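Local atomic coordinates of acyl-CoA hydrolase (Bacillus cereus, PDB entry 1Y7U), a protein that probably hydrolyses the thioester bond of long-chain fatty acyl-CoA molecules, and binds coenzyme A and calcium. Residues P139-E142 with E143-E146; T14-E17 with S18-F21; H159-K162 with A163-K166; G39-I42 with L43-D47; A54-H57 with S58-E61. All blocks are in the same frame, centred on the assembly; numbering follows the deposited sequence. Where two conformers were deposited one is given.

Contact 1: P139-E142 with E143-E146; sequences PDTE and EEKE. With CA (calcium ion), chain D.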
loop_
_atom_site.group_PDB
_atom_site.type_symbol
_atom_site.label_atom_id
_atom_site.label_comp_id
_atom_site.label_asym_id
_atom_site.label_seq_id
_atom_site.Cartn_x
_atom_site.Cartn_y
_atom_site.Cartn_z
ATOM N N PRO A 139 35.412 12.845 -0.240
ATOM C CA PRO A 139 35.258 12.357 1.133
ATOM C C PRO A 139 35.872 13.335 2.134
ATOM O O PRO A 139 37.029 13.705 1.988
ATOM C CB PRO A 139 36.023 11.041 1.110
ATOM C CG PRO A 139 35.893 10.588 -0.345
ATOM C CD PRO A 139 36.124 11.861 -1.075
ATOM N N ASP A 140 35.113 13.753 3.144
ATOM C CA ASP A 140 35.642 14.676 4.140
ATOM C C ASP A 140 36.096 13.931 5.384
ATOM O O ASP A 140 37.281 13.869 5.680
ATOM C CB ASP A 140 34.597 15.718 4.551
ATOM C CG ASP A 140 34.336 16.756 3.472
ATOM O OD1 ASP A 140 35.066 16.755 2.462
ATOM O OD2 ASP A 140 33.403 17.580 3.637
ATOM N N THR A 141 35.135 13.378 6.112
ATOM C CA THR A 141 35.375 12.633 7.348
ATOM C C THR A 141 36.424 11.532 7.210
ATOM O O THR A 141 36.723 11.092 6.100
ATOM C CB THR A 141 34.071 11.985 7.818
ATOM O OG1 THR A 141 33.068 12.997 7.937
ATOM C CG2 THR A 141 34.255 11.286 9.159
ATOM N N GLU A 142 36.980 11.087 8.335
ATOM C CA GLU A 142 37.972 10.017 8.301
ATOM C C GLU A 142 37.214 8.749 7.940
ATOM O O GLU A 142 37.697 7.894 7.193
ATOM C CB GLU A 142 38.643 9.837 9.663
ATOM C CG GLU A 142 39.804 8.852 9.630
ATOM C CD GLU A 142 40.417 8.606 10.996
ATOM O OE1 GLU A 142 39.947 7.693 11.714
ATOM O OE2 GLU A 142 41.368 9.335 11.354
ATOM N N GLU A 143 36.004 8.652 8.477
ATOM C CA GLU A 143 35.134 7.513 8.240
ATOM C C GLU A 143 34.790 7.426 6.757
ATOM O O GLU A 143 34.788 6.344 6.173
ATOM C CB GLU A 143 33.858 7.677 9.059
ATOM C CG GLU A 143 33.051 6.417 9.198
ATOM C CD GLU A 143 31.789 6.637 10.005
ATOM O OE1 GLU A 143 30.872 7.330 9.505
ATOM O OE2 GLU A 143 31.721 6.120 11.141
ATOM N N GLU A 144 34.502 8.576 6.154
ATOM C CA GLU A 144 34.158 8.626 4.743
ATOM C C GLU A 144 35.341 8.192 3.880
ATOM O O GLU A 144 35.161 7.576 2.831
ATOM C CB GLU A 144 33.716 10.037 4.359
ATOM C CG GLU A 144 32.634 10.610 5.265
ATOM C CD GLU A 144 32.040 11.910 4.735
ATOM O OE1 GLU A 144 32.818 12.772 4.270
ATOM O OE2 GLU A 144 30.801 12.077 4.794
ATOM N N LYS A 145 36.554 8.508 4.326
ATOM C CA LYS A 145 37.745 8.130 3.576
ATOM C C LYS A 145 37.936 6.615 3.617
ATOM O O LYS A 145 38.324 6.002 2.620
ATOM C CB LYS A 145 38.979 8.830 4.142
ATOM C CG LYS A 145 39.018 10.327 3.899
ATOM C CD LYS A 145 40.445 10.840 4.019
ATOM C CE LYS A 145 40.552 12.329 3.745
ATOM N NZ LYS A 145 39.868 13.128 4.798
ATOM N N GLU A 146 37.663 6.014 4.771
ATOM C CA GLU A 146 37.773 4.569 4.912
ATOM C C GLU A 146 36.718 3.907 4.040
ATOM O O GLU A 146 37.001 2.955 3.307
ATOM C CB GLU A 146 37.539 4.136 6.352
ATOM C CG GLU A 146 38.702 4.344 7.267
ATOM C CD GLU A 146 38.552 3.528 8.528
ATOM O OE1 GLU A 146 37.575 3.759 9.275
ATOM O OE2 GLU A 146 39.404 2.646 8.767
HETATM CA CA CA D . 31.544 15.030 3.067
#
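Thr141 and Lys145 are joined by the backbone bond that opens helix 142-170, Lys145 N to Thr141 O, and Glu146 N to Glu142 O repeats it one residue on. Thr141 sits at the N-cap position, but its side chain makes no capping bond. The first turn is instead tied to the loop before it by two longer side chains. Glu144 reaches back with an extended chain, CG anti to the carbonyl carbon (chi1 -51°). Its OE1 accepts two backbone N-H groups. Asp140 N lies 2.7 Å from Glu144 OE1 and meets it nearly along the C-O bond. Thr141 N is 3.0 Å from Glu144 OE1 and comes from above the carboxylate plane. The side chains of Thr141 and Glu144 cross at about a right angle, Thr141 CB meeting the CG of Glu144. Lys145 turns at its last torsion (chi4 67°) and places NZ 2.8 Å from Asp140 O. That donor is tilted out of the carbonyl plane. Calcium lies 2.9 Å from Glu144 OE1. Asp140 is also a calcium-site residue, and its OD2 is 3.2 Å from the ion and accepts a hydrogen bond from Thr14. Glu144 OE2 forms a salt bridge with Arg19. Glu143 OE2 accepts from Thr173 N of the second subunit. Glu144 is thus a buried carboxylate shared by a metal, an arginine and two amides. These partners probably stabilise its negative charge and fix the rotation of the group beside the calcium.

Contact 2: T14-E17 with S18-F21; sequences TANE and SRVF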
loop_
_atom_site.group_PDB
_atom_site.type_symbol
_atom_site.label_atom_id
_atom_site.label_comp_id
_atom_site.label_asym_id
_atom_site.label_seq_id
_atom_site.Cartn_x
_atom_site.Cartn_y
_atom_site.Cartn_z
ATOM N N THR A 14 31.079 17.170 -2.303
ATOM C CA THR A 14 31.376 16.530 -1.039
ATOM C C THR A 14 30.409 15.356 -0.809
ATOM O O THR A 14 29.240 15.429 -1.171
ATOM C CB THR A 14 31.253 17.577 0.080
ATOM O OG1 THR A 14 32.475 17.622 0.815
ATOM C CG2 THR A 14 30.105 17.260 1.012
ATOM N N ALA A 15 30.885 14.267 -0.222
ATOM C CA ALA A 15 30.010 13.120 0.020
ATOM C C ALA A 15 28.734 13.552 0.728
ATOM O O ALA A 15 27.639 13.096 0.402
ATOM C CB ALA A 15 30.726 12.071 0.858
ATOM N N ASN A 16 28.889 14.444 1.695
ATOM C CA ASN A 16 27.768 14.945 2.478
ATOM C C ASN A 16 26.725 15.715 1.664
ATOM O O ASN A 16 25.615 15.955 2.140
ATOM C CB ASN A 16 28.299 15.802 3.629
ATOM C CG ASN A 16 27.201 16.315 4.531
ATOM O OD1 ASN A 16 26.820 17.482 4.451
ATOM N ND2 ASN A 16 26.676 15.444 5.393
ATOM N N GLU A 17 27.079 16.092 0.438
ATOM C CA GLU A 17 26.163 16.814 -0.446
ATOM C C GLU A 17 25.014 15.883 -0.797
ATOM O O GLU A 17 23.920 16.335 -1.104
ATOM C CB GLU A 17 26.841 17.192 -1.766
ATOM C CG GLU A 17 28.189 17.871 -1.669
ATOM C CD GLU A 17 28.098 19.374 -1.667
ATOM O OE1 GLU A 17 29.147 20.017 -1.901
ATOM O OE2 GLU A 17 26.991 19.905 -1.429
ATOM N N SER A 18 25.280 14.579 -0.762
ATOM C CA SER A 18 24.275 13.588 -1.126
ATOM C C SER A 18 23.756 12.730 0.012
ATOM O O SER A 18 23.040 11.762 -0.223
ATOM C CB SER A 18 24.836 12.669 -2.206
ATOM O OG SER A 18 25.948 11.955 -1.704
ATOM N N ARG A 19 24.111 13.071 1.241
ATOM C CA ARG A 19 23.661 12.291 2.384
ATOM C C ARG A 19 22.121 12.307 2.467
ATOM O O ARG A 19 21.486 13.330 2.206
ATOM C CB ARG A 19 24.312 12.842 3.665
ATOM C CG ARG A 19 24.078 12.012 4.906
ATOM C CD ARG A 19 25.038 12.378 6.041
ATOM N NE ARG A 19 26.234 11.529 6.060
ATOM C CZ ARG A 19 27.393 11.806 5.455
ATOM N NH1 ARG A 19 27.545 12.931 4.768
ATOM N NH2 ARG A 19 28.404 10.946 5.525
ATOM N N VAL A 20 21.534 11.158 2.802
ATOM C CA VAL A 20 20.084 11.015 2.917
ATOM C C VAL A 20 19.717 10.221 4.173
ATOM O O VAL A 20 20.195 9.101 4.367
ATOM C CB VAL A 20 19.500 10.262 1.703
ATOM C CG1 VAL A 20 18.037 9.969 1.934
ATOM C CG2 VAL A 20 19.664 11.079 0.445
ATOM N N PHE A 21 18.878 10.792 5.031
ATOM C CA PHE A 21 18.466 10.089 6.238
ATOM C C PHE A 21 17.005 9.700 6.172
ATOM O O PHE A 21 16.177 10.436 5.638
ATOM C CB PHE A 21 18.632 10.948 7.488
ATOM C CG PHE A 21 20.043 11.219 7.864
ATOM C CD1 PHE A 21 20.684 12.365 7.415
ATOM C CD2 PHE A 21 20.730 10.343 8.693
ATOM C CE1 PHE A 21 21.990 12.637 7.786
ATOM C CE2 PHE A 21 22.042 10.604 9.073
ATOM C CZ PHE A 21 22.672 11.753 8.619
HETATM O O HOH W 1 27.834 13.724 -3.025
#
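Ser18 turns its hydroxyl to lie between its own backbone N and carbonyl carbon (chi1 63°), which carries OG back over the preceding turn to Ala15 O. Arg19 starts with CG anti to the backbone N and then bends at chi3 (-94°), bringing its guanidinium back beside Asn16. Ala15 O is gripped twice by one residue. Ser18 OG donates to Ala15 O at 2.9 Å, in the carbonyl plane. Ser18 N donates to Ala15 O at 3.0 Å, from above that plane. A water donates to Ser18 OG at 2.9 Å, and Val88 N adds a further bond at the hydroxyl. Ser18 is buried, and its OG is well supplied with partners. The bonds to Ala15 O close a short 3-10 turn at 15-17. This turn leads from strand 12-14 into strand 20-25, an outermost strand of this chain's antiparallel sheet in the HotDog fold. Next comes a weak bond from Arg19 N to Asn16 O, 3.4 Å long. The Asn16 side chain crosses that of Arg19, and the amide and guanidinium planes are 25° apart. Asn16 CB lies at the guanidinium edge, in its plane, with CB 3.2 Å from Arg19 NH1. The charge of Arg19 is met from outside the turn. Its strongest partner is Glu144 of the calcium site, NE forms a salt bridge with Glu85, and Phe87 makes a cation-pi contact.

Contact 3: H159-K162 with A163-K166; sequences HIRK and AESK. With COA (coenzyme A), chain F.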
loop_
_atom_site.group_PDB
_atom_site.type_symbol
_atom_site.label_atom_id
_atom_site.label_comp_id
_atom_site.label_asym_id
_atom_site.label_seq_id
_atom_site.Cartn_x
_atom_site.Cartn_y
_atom_site.Cartn_z
ATOM N N HIS A 159 33.241 -5.895 -12.109
ATOM C CA HIS A 159 33.348 -6.499 -13.426
ATOM C C HIS A 159 33.269 -8.020 -13.401
ATOM O O HIS A 159 32.641 -8.620 -14.273
ATOM C CB HIS A 159 34.651 -6.025 -14.043
ATOM C CG HIS A 159 34.886 -4.559 -13.856
ATOM N ND1 HIS A 159 34.081 -3.598 -14.433
ATOM C CD2 HIS A 159 35.802 -3.890 -13.114
ATOM C CE1 HIS A 159 34.493 -2.398 -14.055
ATOM N NE2 HIS A 159 35.535 -2.548 -13.256
ATOM N N ILE A 160 33.905 -8.644 -12.413
ATOM C CA ILE A 160 33.850 -10.098 -12.306
ATOM C C ILE A 160 32.391 -10.465 -12.065
ATOM O O ILE A 160 31.812 -11.285 -12.781
ATOM C CB ILE A 160 34.644 -10.644 -11.097
ATOM C CG1 ILE A 160 35.834 -9.741 -10.775
ATOM C CG2 ILE A 160 35.096 -12.065 -11.385
ATOM C CD1 ILE A 160 36.836 -9.588 -11.899
ATOM N N ARG A 161 31.803 -9.846 -11.045
ATOM C CA ARG A 161 30.414 -10.089 -10.678
ATOM C C ARG A 161 29.496 -10.012 -11.893
ATOM O O ARG A 161 28.811 -10.979 -12.229
ATOM C CB ARG A 161 29.974 -9.072 -9.625
ATOM C CG ARG A 161 30.757 -9.152 -8.327
ATOM C CD ARG A 161 30.392 -10.388 -7.528
ATOM N NE ARG A 161 31.570 -11.150 -7.121
ATOM C CZ ARG A 161 32.239 -11.982 -7.916
ATOM N NH1 ARG A 161 33.304 -12.631 -7.460
ATOM N NH2 ARG A 161 31.835 -12.178 -9.165
ATOM N N LYS A 162 29.488 -8.858 -12.549
ATOM C CA LYS A 162 28.659 -8.665 -13.722
ATOM C C LYS A 162 28.865 -9.849 -14.658
ATOM O O LYS A 162 27.909 -10.457 -15.142
ATOM C CB LYS A 162 29.060 -7.383 -14.433
ATOM C CG LYS A 162 28.035 -6.875 -15.408
ATOM C CD LYS A 162 28.612 -5.725 -16.210
ATOM C CE LYS A 162 27.520 -4.797 -16.700
ATOM N NZ LYS A 162 26.250 -5.540 -16.920
ATOM N N ALA A 163 30.125 -10.180 -14.900
ATOM C CA ALA A 163 30.461 -11.285 -15.781
ATOM C C ALA A 163 29.795 -12.578 -15.329
ATOM O O ALA A 163 29.194 -13.282 -16.132
ATOM C CB ALA A 163 31.962 -11.461 -15.839
ATOM N N GLU A 164 29.897 -12.901 -14.048
ATOM C CA GLU A 164 29.278 -14.124 -13.572
ATOM C C GLU A 164 27.766 -14.050 -13.745
ATOM O O GLU A 164 27.114 -15.051 -14.047
ATOM C CB GLU A 164 29.635 -14.371 -12.112
ATOM C CG GLU A 164 31.108 -14.649 -11.902
ATOM C CD GLU A 164 31.437 -15.009 -10.467
ATOM O OE1 GLU A 164 32.608 -15.359 -10.199
ATOM O OE2 GLU A 164 30.529 -14.939 -9.608
ATOM N N SER A 165 27.207 -12.859 -13.566
ATOM C CA SER A 165 25.773 -12.680 -13.714
ATOM C C SER A 165 25.343 -12.957 -15.144
ATOM O O SER A 165 24.355 -13.653 -15.377
ATOM C CB SER A 165 25.374 -11.265 -13.313
ATOM O OG SER A 165 25.502 -11.095 -11.914
ATOM N N LYS A 166 26.080 -12.408 -16.105
ATOM C CA LYS A 166 25.763 -12.635 -17.508
ATOM C C LYS A 166 25.925 -14.110 -17.860
ATOM O O LYS A 166 25.231 -14.627 -18.733
ATOM C CB LYS A 166 26.671 -11.806 -18.413
ATOM C CG LYS A 166 26.285 -10.360 -18.531
ATOM C CD LYS A 166 27.109 -9.667 -19.595
ATOM C CE LYS A 166 26.683 -8.216 -19.753
ATOM N NZ LYS A 166 27.587 -7.431 -20.662
HETATM N N1A COA F . 27.484 -3.200 -11.691
HETATM C C2A COA F . 28.087 -2.032 -11.378
HETATM N N3A COA F . 28.263 -1.079 -12.332
HETATM C C4A COA F . 27.849 -1.288 -13.564
HETATM C C5A COA F . 27.209 -2.434 -13.878
HETATM C C6A COA F . 27.011 -3.423 -12.937
HETATM N N6A COA F . 26.136 -4.414 -13.096
HETATM N N7A COA F . 26.914 -2.360 -15.148
HETATM C C8A COA F . 27.310 -1.206 -15.625
HETATM N N9A COA F . 27.917 -0.531 -14.668
HETATM C C1B COA F . 28.410 0.841 -14.821
HETATM C C2B COA F . 29.900 0.978 -15.004
HETATM O O2B COA F . 30.441 1.244 -13.740
HETATM C C3B COA F . 30.097 2.166 -15.918
HETATM O O3B COA F . 30.626 3.107 -15.076
HETATM P P3B COA F . 31.558 4.276 -15.345
HETATM O O7A COA F . 31.447 5.088 -14.228
HETATM O O8A COA F . 31.369 5.097 -16.454
HETATM O O9A COA F . 32.872 3.853 -15.337
HETATM C C4B COA F . 28.679 2.536 -16.245
HETATM O O4B COA F . 27.954 1.380 -16.016
HETATM C C5B COA F . 28.434 2.924 -17.666
HETATM O O5B COA F . 28.008 1.793 -18.377
HETATM P P1A COA F . 28.048 1.665 -19.964
HETATM O O1A COA F . 28.932 0.584 -20.407
HETATM O O2A COA F . 28.517 2.903 -20.581
HETATM O O3A COA F . 26.603 1.254 -20.468
HETATM P P2A COA F . 25.610 0.144 -19.921
HETATM O O4A COA F . 26.255 -1.140 -19.613
HETATM O O5A COA F . 24.634 -0.033 -20.965
HETATM O O6A COA F . 24.904 0.735 -18.631
HETATM C CBP COA F . 23.215 -0.733 -17.607
HETATM C CCP COA F . 23.551 0.605 -18.254
HETATM C CDP COA F . 24.075 -1.867 -18.105
HETATM C CEP COA F . 23.416 -0.639 -16.118
HETATM C CAP COA F . 21.854 -1.197 -18.127
HETATM O OAP COA F . 21.987 -2.332 -18.948
HETATM C C9P COA F . 20.542 -0.989 -17.450
HETATM O O9P COA F . 19.720 0.028 -17.887
HETATM N N8P COA F . 20.202 -1.764 -16.470
HETATM C C7P COA F . 19.436 -1.289 -15.365
HETATM C C6P COA F . 18.306 -0.332 -15.689
HETATM C C5P COA F . 17.191 -0.379 -14.696
HETATM O O5P COA F . 16.034 -0.049 -15.031
HETATM N N4P COA F . 17.506 -0.784 -13.495
HETATM C C3P COA F . 16.535 -1.366 -12.645
HETATM C C2P COA F . 16.306 -2.785 -13.071
HETATM S S1P COA F . 14.708 -2.995 -13.773
#
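The Arg161 guanidinium and the Glu164 carboxylate lie obliquely to one another, their planes 36° apart. Glu164 OE2 stands well out of the guanidinium plane, 3.1 Å from Arg161 NH2. The pair is therefore a salt bridge by charge alone, since no N-H points at the oxygen. It belongs to one of two conformers of Arg161 and is less certain for that. The two side chains run side by side in the same direction. Arg161 bends at chi2 (-72°) and again at chi3 to stay next to the extended Glu164. Arg161 also packs on Trp69 of the second subunit.

The adenine of coenzyme A is met by Lys162. Its chain is extended as far as CE and bent at its last torsion. Lys162 CE lies 3.0 Å from N7A of coenzyme A. Lys166 crosses it, and Lys162 NZ is 4.4 Å from Lys166 NZ. Ser165 OG bonds to Asp71 of the second subunit, which also binds the coenzyme. Helical bonds join the two segments, with Lys166 N 2.8 Å from Lys162 O.

The two ammonium groups would probably give the coenzyme side of helix 142-170 a positive potential, suited to a ligand that carries phosphates.

Contact 4: G39-I42 with L43-D47; sequences GGKI and LSEMD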
loop_
_atom_site.group_PDB
_atom_site.type_symbol
_atom_site.label_atom_id
_atom_site.label_comp_id
_atom_site.label_asym_id
_atom_site.label_seq_id
_atom_site.Cartn_x
_atom_site.Cartn_y
_atom_site.Cartn_z
ATOM N N GLY A 39 13.825 -9.704 4.641
ATOM C CA GLY A 39 15.034 -9.098 4.121
ATOM C C GLY A 39 14.684 -8.116 3.025
ATOM O O GLY A 39 15.295 -7.054 2.905
ATOM N N GLY A 40 13.685 -8.469 2.228
ATOM C CA GLY A 40 13.269 -7.607 1.139
ATOM C C GLY A 40 12.936 -6.189 1.569
ATOM O O GLY A 40 13.344 -5.223 0.925
ATOM N N LYS A 41 12.198 -6.051 2.663
ATOM C CA LYS A 41 11.840 -4.725 3.121
ATOM C C LYS A 41 13.081 -3.856 3.256
ATOM O O LYS A 41 13.109 -2.735 2.751
ATOM C CB LYS A 41 11.095 -4.794 4.454
ATOM C CG LYS A 41 10.625 -3.429 4.974
ATOM C CD LYS A 41 9.773 -2.696 3.966
ATOM C CE LYS A 41 9.282 -1.386 4.543
ATOM N NZ LYS A 41 8.494 -0.620 3.544
ATOM N N ILE A 42 14.110 -4.375 3.920
ATOM C CA ILE A 42 15.341 -3.621 4.090
ATOM C C ILE A 42 16.008 -3.315 2.742
ATOM O O ILE A 42 16.419 -2.185 2.486
ATOM C CB ILE A 42 16.320 -4.378 5.008
ATOM C CG1 ILE A 42 15.698 -4.512 6.395
ATOM C CG2 ILE A 42 17.638 -3.631 5.122
ATOM C CD1 ILE A 42 16.580 -5.192 7.391
ATOM N N LEU A 43 16.106 -4.312 1.872
ATOM C CA LEU A 43 16.723 -4.098 0.571
ATOM C C LEU A 43 15.959 -3.042 -0.223
ATOM O O LEU A 43 16.558 -2.126 -0.784
ATOM C CB LEU A 43 16.771 -5.410 -0.208
ATOM C CG LEU A 43 17.606 -6.511 0.453
ATOM C CD1 LEU A 43 17.413 -7.833 -0.266
ATOM C CD2 LEU A 43 19.060 -6.096 0.453
ATOM N N SER A 44 14.635 -3.150 -0.272
ATOM C CA SER A 44 13.853 -2.170 -1.012
ATOM C C SER A 44 14.185 -0.772 -0.496
ATOM O O SER A 44 14.399 0.169 -1.269
ATOM C CB SER A 44 12.361 -2.432 -0.844
ATOM O OG SER A 44 11.601 -1.510 -1.607
ATOM N N GLU A 45 14.248 -0.645 0.821
ATOM C CA GLU A 45 14.530 0.636 1.431
ATOM C C GLU A 45 15.949 1.135 1.201
ATOM O O GLU A 45 16.159 2.331 1.021
ATOM C CB GLU A 45 14.248 0.571 2.924
ATOM C CG GLU A 45 13.491 1.772 3.411
ATOM C CD GLU A 45 12.076 1.798 2.891
ATOM O OE1 GLU A 45 11.219 1.111 3.481
ATOM O OE2 GLU A 45 11.822 2.495 1.886
HETATM N N MSE A 46 16.931 0.236 1.224
HETATM C CA MSE A 46 18.312 0.651 1.009
HETATM C C MSE A 46 18.437 1.277 -0.370
HETATM O O MSE A 46 18.997 2.366 -0.528
HETATM C CB MSE A 46 19.257 -0.537 1.102
HETATM C CG MSE A 46 19.295 -1.196 2.453
HETATM SE SE MSE A 46 20.558 -2.647 2.457
HETATM C CE MSE A 46 21.736 -2.015 3.845
ATOM N N ASP A 47 17.907 0.578 -1.367
ATOM C CA ASP A 47 17.941 1.045 -2.746
ATOM C C ASP A 47 17.221 2.387 -2.886
ATOM O O ASP A 47 17.705 3.299 -3.556
ATOM C CB ASP A 47 17.289 -0.003 -3.662
ATOM C CG ASP A 47 17.159 0.465 -5.104
ATOM O OD1 ASP A 47 18.198 0.684 -5.759
ATOM O OD2 ASP A 47 16.014 0.614 -5.590
#
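Ile42 and Met46, modelled as selenomethionine, pack one helical turn apart on the buried side of helix 39-58. Their side chains point the same way, and Ile42 CG2 lies 4.0 Å from Met46 CG. Both go on to touch Val102 of the sheet, and Ile42 also touches a bound coenzyme A. Leu43, with CG anti to its carbonyl carbon (chi1 -62°), sets CG 3.4 Å from Gly39 O and packs on Val70. This is the long central helix of the HotDog fold, wrapped by the antiparallel sheet. The N-terminal turn begins with two glycines, both buried. Gly40 N bonds to Asp47 of the second subunit, and Ser44 packs on Ser44 of that subunit, so the helix meets its partner here. The backbone bond from Ser44 N to Gly40 O is straight and 2.7 Å long. Further on, Met46 N is 2.8 Å from Ile42 O.

The partly exposed side is looser and charged. Lys41 kinks at chi2 (55°) and then runs straight alongside Glu45. Its NZ forms a salt bridge with Glu45 OE1 at 3.2 Å, and the hydrogen bond in it is weak. The other oxygen, Glu45 OE2, pairs with Lys22.

Contact 5: A54-H57 with S58-E61; sequences ASRH and SRKE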
loop_
_atom_site.group_PDB
_atom_site.type_symbol
_atom_site.label_atom_id
_atom_site.label_comp_id
_atom_site.label_asym_id
_atom_site.label_seq_id
_atom_site.Cartn_x
_atom_site.Cartn_y
_atom_site.Cartn_z
ATOM N N ALA A 54 21.826 9.215 -5.123
ATOM C CA ALA A 54 22.324 9.222 -6.479
ATOM C C ALA A 54 21.853 10.459 -7.236
ATOM O O ALA A 54 22.651 11.129 -7.879
ATOM C CB ALA A 54 21.877 7.962 -7.203
ATOM N N SER A 55 20.568 10.781 -7.162
ATOM C CA SER A 55 20.080 11.940 -7.892
ATOM C C SER A 55 20.475 13.272 -7.261
ATOM O O SER A 55 20.613 14.272 -7.962
ATOM C CB SER A 55 18.571 11.855 -8.071
ATOM O OG SER A 55 17.945 11.646 -6.833
ATOM N N ARG A 56 20.663 13.304 -5.948
ATOM C CA ARG A 56 21.078 14.549 -5.316
ATOM C C ARG A 56 22.479 14.918 -5.800
ATOM O O ARG A 56 22.767 16.076 -6.099
ATOM C CB ARG A 56 21.083 14.418 -3.794
ATOM C CG ARG A 56 19.800 14.872 -3.154
ATOM C CD ARG A 56 19.881 14.851 -1.643
ATOM N NE ARG A 56 18.648 15.378 -1.065
ATOM C CZ ARG A 56 18.317 15.304 0.222
ATOM N NH1 ARG A 56 19.129 14.717 1.092
ATOM N NH2 ARG A 56 17.164 15.820 0.637
ATOM N N HIS A 57 23.345 13.918 -5.887
ATOM C CA HIS A 57 24.719 14.123 -6.318
ATOM C C HIS A 57 24.781 14.437 -7.801
ATOM O O HIS A 57 25.373 15.431 -8.209
ATOM C CB HIS A 57 25.542 12.865 -6.027
ATOM C CG HIS A 57 26.977 12.949 -6.464
ATOM N ND1 HIS A 57 28.000 13.276 -5.601
ATOM C CD2 HIS A 57 27.558 12.706 -7.665
ATOM C CE1 HIS A 57 29.152 13.226 -6.249
ATOM N NE2 HIS A 57 28.911 12.883 -7.503
ATOM N N SER A 58 24.151 13.591 -8.602
ATOM C CA SER A 58 24.169 13.749 -10.049
ATOM C C SER A 58 23.187 14.762 -10.617
ATOM O O SER A 58 23.384 15.254 -11.728
ATOM C CB SER A 58 23.879 12.413 -10.705
ATOM O OG SER A 58 22.532 12.075 -10.463
ATOM N N ARG A 59 22.126 15.060 -9.875
ATOM C CA ARG A 59 21.104 15.988 -10.345
ATOM C C ARG A 59 20.600 15.440 -11.678
ATOM O O ARG A 59 20.135 16.186 -12.534
ATOM C CB ARG A 59 21.685 17.387 -10.548
ATOM C CG ARG A 59 22.545 17.881 -9.401
ATOM C CD ARG A 59 21.807 18.784 -8.420
ATOM N NE ARG A 59 20.738 18.103 -7.702
ATOM C CZ ARG A 59 20.509 18.240 -6.397
ATOM N NH1 ARG A 59 21.285 19.029 -5.663
ATOM N NH2 ARG A 59 19.491 17.606 -5.830
ATOM N N LYS A 60 20.723 14.126 -11.848
ATOM C CA LYS A 60 20.268 13.448 -13.060
ATOM C C LYS A 60 19.289 12.357 -12.655
ATOM O O LYS A 60 19.179 12.018 -11.477
ATOM C CB LYS A 60 21.433 12.792 -13.808
ATOM C CG LYS A 60 22.430 13.752 -14.401
ATOM C CD LYS A 60 21.840 14.533 -15.557
ATOM C CE LYS A 60 22.829 15.589 -16.037
ATOM N NZ LYS A 60 22.316 16.392 -17.185
ATOM N N GLU A 61 18.577 11.817 -13.637
ATOM C CA GLU A 61 17.629 10.748 -13.383
ATOM C C GLU A 61 18.462 9.470 -13.378
ATOM O O GLU A 61 18.985 9.066 -14.411
ATOM C CB GLU A 61 16.578 10.695 -14.495
ATOM C CG GLU A 61 16.714 11.801 -15.535
ATOM C CD GLU A 61 15.572 11.813 -16.536
ATOM O OE1 GLU A 61 14.412 11.972 -16.109
ATOM O OE2 GLU A 61 15.835 11.667 -17.749
#
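Ala54 O is held twice by Ser58. Ser58 OG donates to Ala54 O at 2.8 Å, and Ser58 N donates to it at 3.0 Å. The two donors approach from opposite faces of the carbonyl plane. A chi1 of 69° folds the Ser58 hydroxyl back over the last helical turn. Arg59 N follows with a bent bond to Ser55 O, in which the donor stands above the carbonyl plane.

Arg59 folds its chain at chi2 and chi3 and lays its guanidinium over Arg56 O. That oxygen sits over the centre of one face, with Arg59 CZ 3.1 Å from Arg56 O, and no N-H points at it. The two guanidinium planes are 68° apart. Both arginines form salt bridges with Glu105 of the third subunit, which probably offsets their like charges. His57 NE2 bonds to Pro135 O.

Arg59 leaves helical geometry with a positive phi of 56°. Ser58 OG appears to accept from Lys60 N, an ST turn, though the place of that nitrogen is less sure. This is the C-terminal end of the central HotDog helix 39-58, where the chain turns toward strand 61-71.

Overall arrangement
Contact 4 is the buried one, set where helix 39-58 meets the sheet and the second subunit. Contact 5 ends the same helix and is partly buried, as is contact 2. Contacts 1 and 3 lie on the surface, at the start and toward the C-terminal part of helix 142-170, with centres about 29 Å apart. Contacts 1 and 2 touch through Glu144 and Arg19 and both border the calcium site. Contacts 2 and 5 touch through Ser18 and His57, and both repeat a serine hydroxyl bonded back to a carbonyl. Apolar packing matters most in contact 4. Contact 1 sets a carboxylate at calcium. Contact 3 has a lysine beside coenzyme A and a separate ion pair.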